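Long-range contacts in lovastatin nonaketide synthase, polyketide synthase component (Aspergillus terreus, PDB 7CPX), which builds the nonaketide precursor dihydromonacolin L from malonyl-CoA in lovastatin biosynthesis, as a homodimeric, iterative multidomain polyketide synthase partnered by the LovC protein: residues Gly561-Gln566 / Ile846-His851; Glu590-Leu595 / Thr607-Phe612; Gln596-Lys601 / Ala674-Tyr679; Ala723-Asp728 / Val826-Ala831; Pro769-Tyr774 / Tyr817-Leu822. The protein carries 2 engineered substitutions. One frame throughout, in Å; residues are numbered along the deposited sequence.

Contact 1. Residues Gly561-Gln566 / Ile846-His851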
# COMPACT_ATOMS: atom_id res chain seq x y z
N GLY A 561 30.32 68.09 -19.23
CA GLY A 561 30.20 68.57 -20.59
C GLY A 561 31.53 68.96 -21.20
O GLY A 561 32.08 70.02 -20.89
N ILE A 562 32.07 68.10 -22.07
CA ILE A 562 33.31 68.36 -22.77
C ILE A 562 32.96 68.93 -24.14
O ILE A 562 32.31 68.25 -24.95
CB ILE A 562 34.16 67.09 -22.90
CG1 ILE A 562 34.57 66.61 -21.51
CG2 ILE A 562 35.36 67.33 -23.79
CD1 ILE A 562 33.90 65.32 -21.08
N PHE A 563 33.38 70.15 -24.41
CA PHE A 563 32.90 70.91 -25.56
C PHE A 563 33.93 70.88 -26.68
O PHE A 563 35.09 71.27 -26.47
CB PHE A 563 32.56 72.33 -25.14
CG PHE A 563 31.31 72.43 -24.32
CD1 PHE A 563 31.30 71.99 -23.00
CD2 PHE A 563 30.14 72.93 -24.86
CE1 PHE A 563 30.16 72.06 -22.24
CE2 PHE A 563 28.99 73.01 -24.10
CZ PHE A 563 29.00 72.57 -22.79
N THR A 564 33.51 70.43 -27.86
CA THR A 564 34.40 70.33 -29.00
C THR A 564 34.68 71.70 -29.60
O THR A 564 33.86 72.62 -29.51
CB THR A 564 33.80 69.41 -30.06
OG1 THR A 564 32.55 69.93 -30.50
CG2 THR A 564 33.60 68.01 -29.50
N GLY A 565 35.84 71.83 -30.23
CA GLY A 565 36.27 73.10 -30.78
C GLY A 565 36.47 73.11 -32.28
O GLY A 565 36.11 72.15 -32.96
N GLN A 566 37.05 74.19 -32.79
CA GLN A 566 37.30 74.30 -34.22
C GLN A 566 38.31 73.25 -34.66
O GLN A 566 39.18 72.82 -33.90
CB GLN A 566 37.80 75.70 -34.57
CG GLN A 566 38.04 75.92 -36.06
CD GLN A 566 38.45 77.35 -36.37
OE1 GLN A 566 38.50 78.20 -35.49
NE2 GLN A 566 38.75 77.61 -37.64
N ILE A 846 29.90 63.73 -21.51
CA ILE A 846 29.33 63.87 -22.84
C ILE A 846 30.18 64.85 -23.63
O ILE A 846 30.42 65.97 -23.18
CB ILE A 846 27.87 64.34 -22.79
CG1 ILE A 846 26.96 63.22 -22.29
CG2 ILE A 846 27.42 64.80 -24.17
CD1 ILE A 846 25.58 63.67 -21.90
N GLU A 847 30.63 64.41 -24.81
CA GLU A 847 31.35 65.27 -25.74
C GLU A 847 30.32 66.05 -26.55
O GLU A 847 29.92 65.65 -27.64
CB GLU A 847 32.27 64.45 -26.64
CG GLU A 847 33.05 65.29 -27.64
CD GLU A 847 34.10 64.48 -28.38
OE1 GLU A 847 34.38 63.33 -27.97
OE2 GLU A 847 34.65 64.99 -29.38
N VAL A 848 29.89 67.18 -25.99
CA VAL A 848 28.91 68.02 -26.67
C VAL A 848 29.52 68.51 -27.97
O VAL A 848 30.57 69.16 -27.98
CB VAL A 848 28.49 69.19 -25.77
CG1 VAL A 848 27.37 69.98 -26.42
CG2 VAL A 848 28.08 68.69 -24.40
N GLY A 849 28.85 68.22 -29.08
CA GLY A 849 29.27 68.70 -30.38
C GLY A 849 29.86 67.58 -31.23
O GLY A 849 29.25 66.53 -31.40
N CYS A 850 31.07 67.81 -31.75
CA CYS A 850 31.62 67.01 -32.83
C CYS A 850 32.48 65.87 -32.27
O CYS A 850 33.71 65.93 -32.20
CB CYS A 850 32.41 67.90 -33.78
SG CYS A 850 31.56 69.45 -34.13
N HIS A 851 31.79 64.81 -31.88
CA HIS A 851 32.44 63.55 -31.54
C HIS A 851 33.10 62.97 -32.79
O HIS A 851 32.60 63.18 -33.91
CB HIS A 851 31.40 62.59 -30.97
CG HIS A 851 31.98 61.39 -30.28
ND1 HIS A 851 32.01 60.14 -30.86
CD2 HIS A 851 32.52 61.24 -29.05
CE1 HIS A 851 32.56 59.28 -30.03
NE2 HIS A 851 32.88 59.92 -28.92

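Contact 2. Residues Glu590-Leu595 / Thr607-Phe612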
# COMPACT_ATOMS: atom_id res chain seq x y z
N GLU A 590 16.51 81.92 -32.83
CA GLU A 590 17.12 82.71 -31.77
C GLU A 590 18.59 82.99 -32.08
O GLU A 590 19.08 84.11 -31.86
CB GLU A 590 16.99 82.00 -30.43
CG GLU A 590 15.56 81.85 -29.94
CD GLU A 590 14.92 83.18 -29.61
OE1 GLU A 590 15.63 84.21 -29.60
OE2 GLU A 590 13.69 83.21 -29.35
N LEU A 591 19.30 81.99 -32.60
CA LEU A 591 20.70 82.19 -32.98
C LEU A 591 20.82 83.22 -34.09
O LEU A 591 21.74 84.04 -34.10
CB LEU A 591 21.33 80.87 -33.41
CG LEU A 591 21.37 79.73 -32.38
CD1 LEU A 591 22.23 78.59 -32.90
CD2 LEU A 591 21.87 80.20 -31.02
N ASP A 592 19.90 83.19 -35.06
CA ASP A 592 19.89 84.18 -36.13
C ASP A 592 19.65 85.58 -35.57
O ASP A 592 20.28 86.55 -36.00
CB ASP A 592 18.83 83.83 -37.17
CG ASP A 592 19.14 82.55 -37.90
OD1 ASP A 592 20.31 82.32 -38.26
OD2 ASP A 592 18.20 81.75 -38.13
N ASP A 593 18.72 85.70 -34.62
CA ASP A 593 18.47 86.99 -33.99
C ASP A 593 19.72 87.50 -33.28
O ASP A 593 20.06 88.68 -33.36
CB ASP A 593 17.31 86.88 -33.01
CG ASP A 593 16.02 86.46 -33.68
OD1 ASP A 593 15.83 86.78 -34.87
OD2 ASP A 593 15.19 85.80 -33.01
N SER A 594 20.42 86.60 -32.58
CA SER A 594 21.68 86.99 -31.94
C SER A 594 22.71 87.42 -32.98
O SER A 594 23.45 88.39 -32.77
CB SER A 594 22.21 85.83 -31.11
OG SER A 594 21.22 85.33 -30.23
N LEU A 595 22.77 86.71 -34.10
CA LEU A 595 23.69 87.06 -35.17
C LEU A 595 23.41 88.46 -35.70
O LEU A 595 24.33 89.24 -35.94
CB LEU A 595 23.58 86.02 -36.29
CG LEU A 595 24.13 86.39 -37.67
CD1 LEU A 595 25.62 86.63 -37.62
CD2 LEU A 595 23.81 85.29 -38.67
N THR A 607 24.94 83.77 -42.62
CA THR A 607 24.24 82.76 -41.83
C THR A 607 24.58 81.37 -42.35
O THR A 607 24.07 80.93 -43.38
CB THR A 607 22.73 83.01 -41.89
OG1 THR A 607 22.46 84.38 -41.59
CG2 THR A 607 22.01 82.12 -40.88
N LEU A 608 25.44 80.66 -41.61
CA LEU A 608 25.65 79.25 -41.88
C LEU A 608 24.40 78.44 -41.58
O LEU A 608 24.18 77.39 -42.18
CB LEU A 608 26.83 78.73 -41.06
CG LEU A 608 26.62 78.82 -39.54
CD1 LEU A 608 26.11 77.50 -38.97
CD2 LEU A 608 27.89 79.25 -38.85
N LEU A 609 23.58 78.91 -40.64
CA LEU A 609 22.37 78.20 -40.25
C LEU A 609 21.41 78.02 -41.42
O LEU A 609 20.58 77.11 -41.39
CB LEU A 609 21.68 78.94 -39.11
CG LEU A 609 22.55 79.16 -37.86
CD1 LEU A 609 21.99 80.26 -36.98
CD2 LEU A 609 22.68 77.86 -37.07
N ASP A 610 21.51 78.88 -42.44
CA ASP A 610 20.66 78.79 -43.62
C ASP A 610 21.46 78.63 -44.91
O ASP A 610 20.88 78.67 -46.00
CB ASP A 610 19.77 80.03 -43.72
CG ASP A 610 18.92 80.24 -42.48
OD1 ASP A 610 18.58 79.24 -41.81
OD2 ASP A 610 18.60 81.40 -42.17
N GLN A 611 22.78 78.44 -44.81
CA GLN A 611 23.62 78.34 -46.00
C GLN A 611 24.45 77.06 -45.98
O GLN A 611 24.68 76.46 -47.04
CB GLN A 611 24.54 79.56 -46.09
CG GLN A 611 23.80 80.87 -46.30
CD GLN A 611 24.72 82.08 -46.21
OE1 GLN A 611 25.92 81.94 -46.02
NE2 GLN A 611 24.14 83.27 -46.35
N PHE A 612 24.90 76.64 -44.80
CA PHE A 612 25.73 75.45 -44.67
C PHE A 612 25.06 74.32 -43.90
O PHE A 612 25.34 73.15 -44.19
CB PHE A 612 27.06 75.80 -43.97
CG PHE A 612 27.97 76.66 -44.81
CD1 PHE A 612 28.86 76.08 -45.70
CD2 PHE A 612 27.93 78.04 -44.71
CE1 PHE A 612 29.69 76.86 -46.47
CE2 PHE A 612 28.76 78.82 -45.48
CZ PHE A 612 29.65 78.23 -46.36

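Contact 3. Residues Gln596-Lys601 / Ala674-Tyr679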
# COMPACT_ATOMS: atom_id res chain seq x y z
N GLN A 596 22.13 88.78 -35.89
CA GLN A 596 21.75 90.11 -36.36
C GLN A 596 21.95 91.18 -35.31
O GLN A 596 21.84 92.37 -35.63
CB GLN A 596 20.29 90.10 -36.83
CG GLN A 596 20.02 89.15 -37.98
CD GLN A 596 20.75 89.53 -39.25
OE1 GLN A 596 21.34 90.61 -39.35
NE2 GLN A 596 20.72 88.64 -40.24
N SER A 597 22.24 90.80 -34.06
CA SER A 597 22.53 91.76 -33.00
C SER A 597 24.00 92.17 -32.97
O SER A 597 24.39 92.94 -32.09
CB SER A 597 22.13 91.18 -31.65
OG SER A 597 20.72 91.10 -31.53
N LEU A 598 24.81 91.68 -33.90
CA LEU A 598 26.23 92.02 -33.93
C LEU A 598 26.42 93.49 -34.27
O LEU A 598 25.52 94.14 -34.80
CB LEU A 598 26.96 91.16 -34.95
CG LEU A 598 27.23 89.70 -34.57
CD1 LEU A 598 27.71 88.92 -35.78
CD2 LEU A 598 28.27 89.63 -33.46
N PRO A 599 27.59 94.05 -33.95
CA PRO A 599 27.90 95.40 -34.42
C PRO A 599 27.86 95.47 -35.94
O PRO A 599 28.22 94.51 -36.64
CB PRO A 599 29.32 95.65 -33.88
CG PRO A 599 29.45 94.73 -32.72
CD PRO A 599 28.64 93.51 -33.07
N GLU A 600 27.43 96.62 -36.45
CA GLU A 600 27.19 96.75 -37.89
C GLU A 600 28.43 96.39 -38.70
O GLU A 600 28.31 95.92 -39.84
CB GLU A 600 26.73 98.17 -38.22
CG GLU A 600 25.29 98.47 -37.82
CD GLU A 600 25.10 98.55 -36.32
OE1 GLU A 600 26.10 98.47 -35.58
OE2 GLU A 600 23.94 98.68 -35.88
N LYS A 601 29.62 96.61 -38.14
CA LYS A 601 30.84 96.21 -38.84
C LYS A 601 30.87 94.70 -39.08
O LYS A 601 31.35 94.25 -40.13
CB LYS A 601 32.07 96.65 -38.05
CG LYS A 601 32.26 98.15 -37.98
CD LYS A 601 33.55 98.50 -37.26
CE LYS A 601 33.77 100.01 -37.22
NZ LYS A 601 35.04 100.37 -36.53
N ALA A 674 26.62 83.72 -26.51
CA ALA A 674 27.63 82.75 -26.95
C ALA A 674 27.70 82.68 -28.47
O ALA A 674 28.78 82.77 -29.06
CB ALA A 674 27.31 81.38 -26.36
N ILE A 675 26.54 82.53 -29.13
CA ILE A 675 26.54 82.42 -30.58
C ILE A 675 26.99 83.74 -31.21
O ILE A 675 27.69 83.75 -32.24
CB ILE A 675 25.15 81.99 -31.09
CG1 ILE A 675 25.18 81.77 -32.61
CG2 ILE A 675 24.10 83.04 -30.74
CD1 ILE A 675 26.18 80.73 -33.07
N ARG A 676 26.60 84.86 -30.62
CA ARG A 676 27.02 86.16 -31.13
C ARG A 676 28.53 86.32 -31.05
O ARG A 676 29.17 86.80 -31.99
CB ARG A 676 26.31 87.26 -30.33
CG ARG A 676 26.45 88.66 -30.87
CD ARG A 676 25.55 89.60 -30.08
NE ARG A 676 25.96 91.00 -30.17
CZ ARG A 676 25.39 91.99 -29.49
NH1 ARG A 676 24.38 91.77 -28.68
NH2 ARG A 676 25.86 93.22 -29.64
N ILE A 677 29.13 85.90 -29.93
CA ILE A 677 30.58 85.98 -29.78
C ILE A 677 31.26 85.04 -30.75
O ILE A 677 32.33 85.35 -31.30
CB ILE A 677 30.97 85.67 -28.32
CG1 ILE A 677 30.51 86.80 -27.40
CG2 ILE A 677 32.48 85.46 -28.23
CD1 ILE A 677 30.58 86.46 -25.93
N ALA A 678 30.69 83.86 -30.99
CA ALA A 678 31.27 82.93 -31.95
C ALA A 678 31.28 83.54 -33.35
O ALA A 678 32.29 83.48 -34.06
CB ALA A 678 30.51 81.61 -31.94
N TYR A 679 30.16 84.14 -33.75
CA TYR A 679 30.11 84.79 -35.06
C TYR A 679 31.10 85.95 -35.13
O TYR A 679 31.77 86.13 -36.15
CB TYR A 679 28.69 85.28 -35.35
CG TYR A 679 27.78 84.23 -35.94
CD1 TYR A 679 27.98 83.75 -37.23
CD2 TYR A 679 26.71 83.72 -35.22
CE1 TYR A 679 27.15 82.80 -37.78
CE2 TYR A 679 25.88 82.76 -35.76
CZ TYR A 679 26.10 82.30 -37.04
OH TYR A 679 25.27 81.35 -37.58

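Contact 4. Residues Ala723-Asp728 / Val826-Ala831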
# COMPACT_ATOMS: atom_id res chain seq x y z
N ALA A 723 46.93 72.62 -27.86
CA ALA A 723 46.19 72.39 -26.62
C ALA A 723 46.66 71.10 -25.95
O ALA A 723 47.07 70.15 -26.62
CB ALA A 723 44.70 72.33 -26.90
N SER A 724 46.59 71.07 -24.62
CA SER A 724 46.97 69.90 -23.83
C SER A 724 45.70 69.12 -23.52
O SER A 724 45.09 69.28 -22.47
CB SER A 724 47.70 70.32 -22.56
OG SER A 724 48.11 69.19 -21.81
N ASN A 725 45.30 68.26 -24.46
CA ASN A 725 44.07 67.50 -24.29
C ASN A 725 44.19 66.48 -23.16
O ASN A 725 43.21 66.21 -22.47
CB ASN A 725 43.71 66.80 -25.60
CG ASN A 725 43.56 67.76 -26.76
OD1 ASN A 725 43.02 68.86 -26.60
ND2 ASN A 725 44.05 67.36 -27.93
N SER A 726 45.37 65.91 -22.97
CA SER A 726 45.59 64.91 -21.94
C SER A 726 47.07 64.91 -21.58
O SER A 726 47.88 65.53 -22.28
CB SER A 726 45.14 63.51 -22.42
OG SER A 726 46.02 63.01 -23.42
N PRO A 727 47.45 64.23 -20.50
CA PRO A 727 48.88 64.17 -20.15
C PRO A 727 49.73 63.59 -21.26
O PRO A 727 50.90 63.98 -21.40
CB PRO A 727 48.90 63.28 -18.90
CG PRO A 727 47.53 63.41 -18.32
CD PRO A 727 46.61 63.56 -19.49
N ASP A 728 49.18 62.68 -22.06
CA ASP A 728 49.91 62.06 -23.17
C ASP A 728 49.57 62.68 -24.52
O ASP A 728 50.13 62.25 -25.53
CB ASP A 728 49.62 60.56 -23.21
CG ASP A 728 50.00 59.86 -21.92
OD1 ASP A 728 50.95 60.31 -21.25
OD2 ASP A 728 49.34 58.86 -21.57
N VAL A 826 45.48 76.19 -24.50
CA VAL A 826 44.36 75.55 -23.82
C VAL A 826 44.90 74.37 -23.02
O VAL A 826 45.46 73.43 -23.59
CB VAL A 826 43.29 75.09 -24.82
CG1 VAL A 826 42.08 74.53 -24.09
CG2 VAL A 826 42.88 76.25 -25.73
N LEU A 827 44.71 74.42 -21.71
CA LEU A 827 45.05 73.30 -20.83
C LEU A 827 43.80 72.47 -20.54
O LEU A 827 43.30 72.40 -19.41
CB LEU A 827 45.69 73.81 -19.54
CG LEU A 827 47.13 74.31 -19.66
CD1 LEU A 827 47.21 75.60 -20.46
CD2 LEU A 827 47.75 74.49 -18.28
N PHE A 828 43.28 71.85 -21.60
CA PHE A 828 42.07 71.05 -21.47
C PHE A 828 42.24 69.93 -20.46
O PHE A 828 41.33 69.62 -19.69
CB PHE A 828 41.68 70.49 -22.84
CG PHE A 828 40.54 69.52 -22.80
CD1 PHE A 828 39.23 69.97 -22.71
CD2 PHE A 828 40.77 68.16 -22.84
CE1 PHE A 828 38.18 69.07 -22.67
CE2 PHE A 828 39.73 67.26 -22.80
CZ PHE A 828 38.43 67.72 -22.72
N SER A 829 43.42 69.30 -20.45
CA SER A 829 43.67 68.22 -19.50
C SER A 829 43.58 68.73 -18.07
O SER A 829 43.00 68.06 -17.20
CB SER A 829 45.05 67.61 -19.76
OG SER A 829 45.28 66.50 -18.91
N HIS A 830 44.14 69.91 -17.80
CA HIS A 830 44.09 70.46 -16.45
C HIS A 830 42.66 70.77 -16.03
O HIS A 830 42.27 70.51 -14.88
CB HIS A 830 44.96 71.71 -16.36
CG HIS A 830 45.18 72.20 -14.96
ND1 HIS A 830 45.53 71.36 -13.92
CD2 HIS A 830 45.09 73.44 -14.42
CE1 HIS A 830 45.65 72.06 -12.81
NE2 HIS A 830 45.39 73.32 -13.08
N ALA A 831 41.86 71.33 -16.94
CA ALA A 831 40.47 71.63 -16.61
C ALA A 831 39.69 70.35 -16.34
O ALA A 831 38.87 70.29 -15.42
CB ALA A 831 39.82 72.42 -17.74

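Contact 5. Residues Pro769-Tyr774 / Tyr817-Leu822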
# COMPACT_ATOMS: atom_id res chain seq x y z
N PRO A 769 46.76 88.95 -34.17
CA PRO A 769 46.36 90.33 -34.50
C PRO A 769 44.85 90.50 -34.63
O PRO A 769 44.30 91.44 -34.04
CB PRO A 769 47.08 90.59 -35.83
CG PRO A 769 47.34 89.25 -36.40
CD PRO A 769 47.57 88.34 -35.24
N CYS A 770 44.18 89.61 -35.36
CA CYS A 770 42.73 89.72 -35.50
C CYS A 770 42.01 89.64 -34.16
O CYS A 770 40.89 90.13 -34.04
CB CYS A 770 42.21 88.62 -36.43
SG CYS A 770 42.90 88.68 -38.10
N ALA A 771 42.64 89.03 -33.15
CA ALA A 771 42.03 88.98 -31.83
C ALA A 771 41.88 90.36 -31.22
O ALA A 771 40.95 90.60 -30.44
CB ALA A 771 42.85 88.08 -30.90
N ASP A 772 42.78 91.29 -31.56
CA ASP A 772 42.71 92.63 -30.98
C ASP A 772 41.41 93.34 -31.34
O ASP A 772 40.62 93.64 -30.43
CB ASP A 772 43.94 93.44 -31.41
CG ASP A 772 45.22 92.92 -30.78
OD1 ASP A 772 45.16 92.37 -29.66
OD2 ASP A 772 46.29 93.07 -31.40
N PRO A 773 41.12 93.63 -32.61
CA PRO A 773 39.84 94.28 -32.92
C PRO A 773 38.64 93.46 -32.48
O PRO A 773 37.66 94.02 -31.98
CB PRO A 773 39.89 94.45 -34.45
CG PRO A 773 40.82 93.39 -34.91
CD PRO A 773 41.85 93.25 -33.84
N TYR A 774 38.71 92.14 -32.63
CA TYR A 774 37.60 91.28 -32.21
C TYR A 774 37.25 91.54 -30.76
O TYR A 774 36.09 91.83 -30.43
CB TYR A 774 37.97 89.82 -32.43
CG TYR A 774 37.39 88.87 -31.41
CD1 TYR A 774 36.04 88.53 -31.44
CD2 TYR A 774 38.19 88.30 -30.43
CE1 TYR A 774 35.51 87.66 -30.51
CE2 TYR A 774 37.67 87.43 -29.49
CZ TYR A 774 36.33 87.11 -29.54
OH TYR A 774 35.80 86.24 -28.61
N TYR A 817 39.16 87.16 -21.55
CA TYR A 817 39.00 85.71 -21.57
C TYR A 817 38.56 85.22 -22.95
O TYR A 817 39.08 84.22 -23.46
CB TYR A 817 37.99 85.28 -20.51
CG TYR A 817 37.75 83.79 -20.46
CD1 TYR A 817 38.81 82.90 -20.32
CD2 TYR A 817 36.47 83.27 -20.55
CE1 TYR A 817 38.60 81.54 -20.28
CE2 TYR A 817 36.25 81.91 -20.50
CZ TYR A 817 37.32 81.05 -20.37
OH TYR A 817 37.11 79.69 -20.32
N TRP A 818 37.62 85.92 -23.57
CA TRP A 818 37.19 85.54 -24.92
C TRP A 818 38.32 85.73 -25.92
O TRP A 818 38.38 85.02 -26.93
CB TRP A 818 35.97 86.35 -25.33
CG TRP A 818 34.85 86.28 -24.34
CD1 TRP A 818 34.61 87.13 -23.30
CD2 TRP A 818 33.80 85.30 -24.29
NE1 TRP A 818 33.49 86.74 -22.60
CE2 TRP A 818 32.98 85.62 -23.19
CE3 TRP A 818 33.49 84.17 -25.06
CZ2 TRP A 818 31.86 84.86 -22.85
CZ3 TRP A 818 32.38 83.43 -24.72
CH2 TRP A 818 31.57 83.77 -23.63
N LYS A 819 39.23 86.67 -25.66
CA LYS A 819 40.42 86.80 -26.50
C LYS A 819 41.37 85.63 -26.28
O LYS A 819 41.88 85.04 -27.24
CB LYS A 819 41.12 88.13 -26.21
CG LYS A 819 42.50 88.26 -26.83
CD LYS A 819 43.06 89.66 -26.64
CE LYS A 819 44.50 89.75 -27.13
NZ LYS A 819 45.05 91.12 -26.98
N ASP A 820 41.63 85.28 -25.02
CA ASP A 820 42.47 84.13 -24.71
C ASP A 820 41.89 82.85 -25.29
O ASP A 820 42.64 81.89 -25.51
CB ASP A 820 42.62 83.99 -23.20
CG ASP A 820 43.28 85.20 -22.56
OD1 ASP A 820 43.63 86.14 -23.30
OD2 ASP A 820 43.44 85.20 -21.33
N ASN A 821 40.58 82.81 -25.54
CA ASN A 821 39.97 81.63 -26.15
C ASN A 821 40.72 81.23 -27.41
O ASN A 821 40.91 80.04 -27.68
CB ASN A 821 38.50 81.91 -26.46
CG ASN A 821 37.82 80.72 -27.11
OD1 ASN A 821 38.21 79.57 -26.90
ND2 ASN A 821 36.78 80.99 -27.89
N LEU A 822 41.15 82.21 -28.21
CA LEU A 822 41.92 81.96 -29.41
C LEU A 822 43.39 82.32 -29.28
O LEU A 822 44.18 81.94 -30.15
CB LEU A 822 41.32 82.73 -30.60
CG LEU A 822 40.07 82.15 -31.26
CD1 LEU A 822 40.37 80.82 -31.93
CD2 LEU A 822 38.93 82.00 -30.25

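Contact 1. Residues Gly561-Gln566 / Ile846-His851
T564, just past the end of strand 558-563, reaches C850 in the turn after strand 844-848. Its CB lies 3.6 Å from C850 N, and the two branches then part. OG1, between the backbone N and the carbonyl carbon (chi1 60°), points into the bend of the partner chain: it accepts the N-H of C850 at 2.9 Å between OG1 and N, almost straight at 174°, and also gives a weak bond to V848 O. CG2, opposite the carbonyl carbon, meets the side chain of E847, with T564 CG2 3.3 Å from E847 CG. The two side chains cross at about a right angle. E847 OE2 lies beside T564 CG2 as well, but its polar partner is the backbone N-H of L854. Behind T564 the strands run parallel, as neighbours in the central sheet of the acyltransferase α/β fold. I562 N bonds to I846 O at 2.9 Å, T564 N bonds to V848 O at 3.2 Å, and a weak bond runs from V848 N to I562 O. F563 and V848 project from the same face and lie side by side, V848 CB sitting over the ring near its rim. This ring also packs on helix 657-665. Beyond the strand, Q566 O accepts a bond from H655, next to S656 of a sequence consistent with the family's nucleophile elbow. The T564 hydroxyl thus carries the pairing past the strand ends: in a buried setting it satisfies the C850 amide and adds a weak bond to V848 O, holding the turn against the neighbouring strand's exit.

Contact 2. Residues Glu590-Leu595 / Thr607-Phe612
L609 and D592 slide past each other in opposite directions, and L609 also packs on L591, where a loop folds back over helix 582-596. This helix and loop belong to the α/β hydrolase-like part of the malonyl transacylase domain. The join is made by side chains, with no hydrogen bond between the two segments. L609 sends CD1 against the helix, where it packs 3.7 Å from L591 CB and also lies against the carboxylate end of D592. L591 and L609 both rest further on A633 of helix 624-644, so the aliphatic side of the contact faces the interior. D592 starts off to the side of the loop, but CG stands opposite its own carbonyl carbon (chi1 -66°) and carries the carboxylate over to T607, whose CG2 meets OD1 with the side chains at about a right angle. One turn on, L595 extends CD2 toward T607 OG1, and these two atoms are 3.3 Å apart. At the outer edge D592 and D610 approach from opposite directions, their carboxylate planes turned 54° apart. The guanidinium of R589 probably eases the repulsion between them: it lies three residues before D592, about one turn back on the helix, and forms salt bridges to both acids. R589 NH2 takes D592 OD2 and D610 OD1, while the two nearest acid oxygens, D592 OD2 and D610 OD2, remain 4.1 Å apart.

Contact 3. Residues Gln596-Lys601 / Ala674-Tyr679
S597 O sits over one face of the R676 guanidinium, 2.9 Å from NH2 and 3.1 Å from NE of that arginine. Neither approach is a hydrogen bond, because the oxygen stands above the flat group and the N-H directions miss it; the attraction is probably electrostatic. R676 gets there by an extended chain that leaves the helix with CG opposite the backbone N (chi1 -170°). Along the way its aliphatic part is used by L598: the two side chains slide past each other in opposite directions, with L598 CD2 close to R676 CG. The other branch of L598 turns to the next turn of the helix, where CD1 meets Y679 CB at 3.8 Å, the side chains crossing at about a right angle. P599 CD approaches the arginine at the edge of the guanidinium. S597 OG is occupied by D593 O, a bond back to the last turns of helix 582-596. The contact therefore lays the loop that follows this helix along one side of helix 671-682. Other sides of helix 671-682 are covered by helices 624-644 and 657-665, through contacts such as I636 with I675 and I660 with I677, while Y679 leads inward to P629 and L608.

Contact 4. Residues Ala723-Asp728 / Val826-Ala831
S724 and V826 open the close-fitting half of this contact, where the backbones bond directly. S724 N donates to V826 O at 2.8 Å and 168°, and three residues after V826, S829 N donates to S724 O at 2.6 Å. The second bond meets an amide in the first turn of helix 828-838, two residues after L827, which holds the N-cap position, so a loop carbonyl supplies the acceptor that the turn's start lacks. Beside the first bond, A723 CB rests 3.7 Å from V826 CB. F828 points CG away from its backbone N (chi1 173°) and brings its ring beside N725, whose carbonyl lies at the ring edge, close to CD2. The ring continues to V652 of strand 648-652, in the central parallel sheet of the acyltransferase fold. The loop itself lies in the LovC-binding region, directly after a part of the chain without a model, and the contact ties that region to the sheet-bearing core. Toward solvent the fit slackens. P727 is exposed and touches the partner segment mainly through CD, 3.3 Å from S829 OG. L827, partly exposed, has its CB directed away from the loop. T861 of helix 855-865 lies against S726, P727 and S829.

Contact 5. Residues Pro769-Tyr774 / Tyr817-Leu822
K819 NZ and D772 OD1 form a salt bridge, 3.0 Å long, with the amine arriving nearly along the C-O axis of the acid. K819 leaves its helix with CG opposite the backbone N (chi1 169°), and its fully extended chain spans the gap to D772. On the way its CG passes A771 CB at 4.1 Å, an apolar contact beside the ionic one. The second polar link is a weak hydrogen bond from Y774 OH to W818 O, 3.3 Å long, with that carbonyl at the edge of the phenol ring and in its plane. The same hydroxyl also lies near W818 CB, while R681 makes a cation-pi contact with the Y774 ring. Two helices of the malonyl transacylase α/β fold, 768-780 and the short 815-820, are joined here. The first is kinked at P773, whose ring nitrogen has no hydrogen to give to the turn before. On the second helix and just past it, two polar atoms outside the pairing are satisfied by other parts of the fold: Y817 OH bonds to E659 and S799, and N821 ND2 donates to the carbonyl of S656. W818 turns its indole inward, against I660 and A663 of helix 657-665.

In the fold
All five contacts lie in the malonyl transacylase domain. Contact 1 pairs two strands of the five-stranded parallel sheet, and the other four are nested within the chain loop it closes. Contacts 2 and 3 interlock, their segments alternating in sequence and their centres 10 Å apart; Y679 meets L598 in contact 3 and L608 and L609 of contact 2. Contact 3 reaches contact 5, 14 Å away, through I677 against Y774 and W818. Contact 5 is nested within contact 4, and F828 links contact 4 to the sheet by touching I562 of contact 1. Helices and sheet thus form one continuous body, and contact 4 joins one modelled part of the LovC-binding region, 723-728, to it.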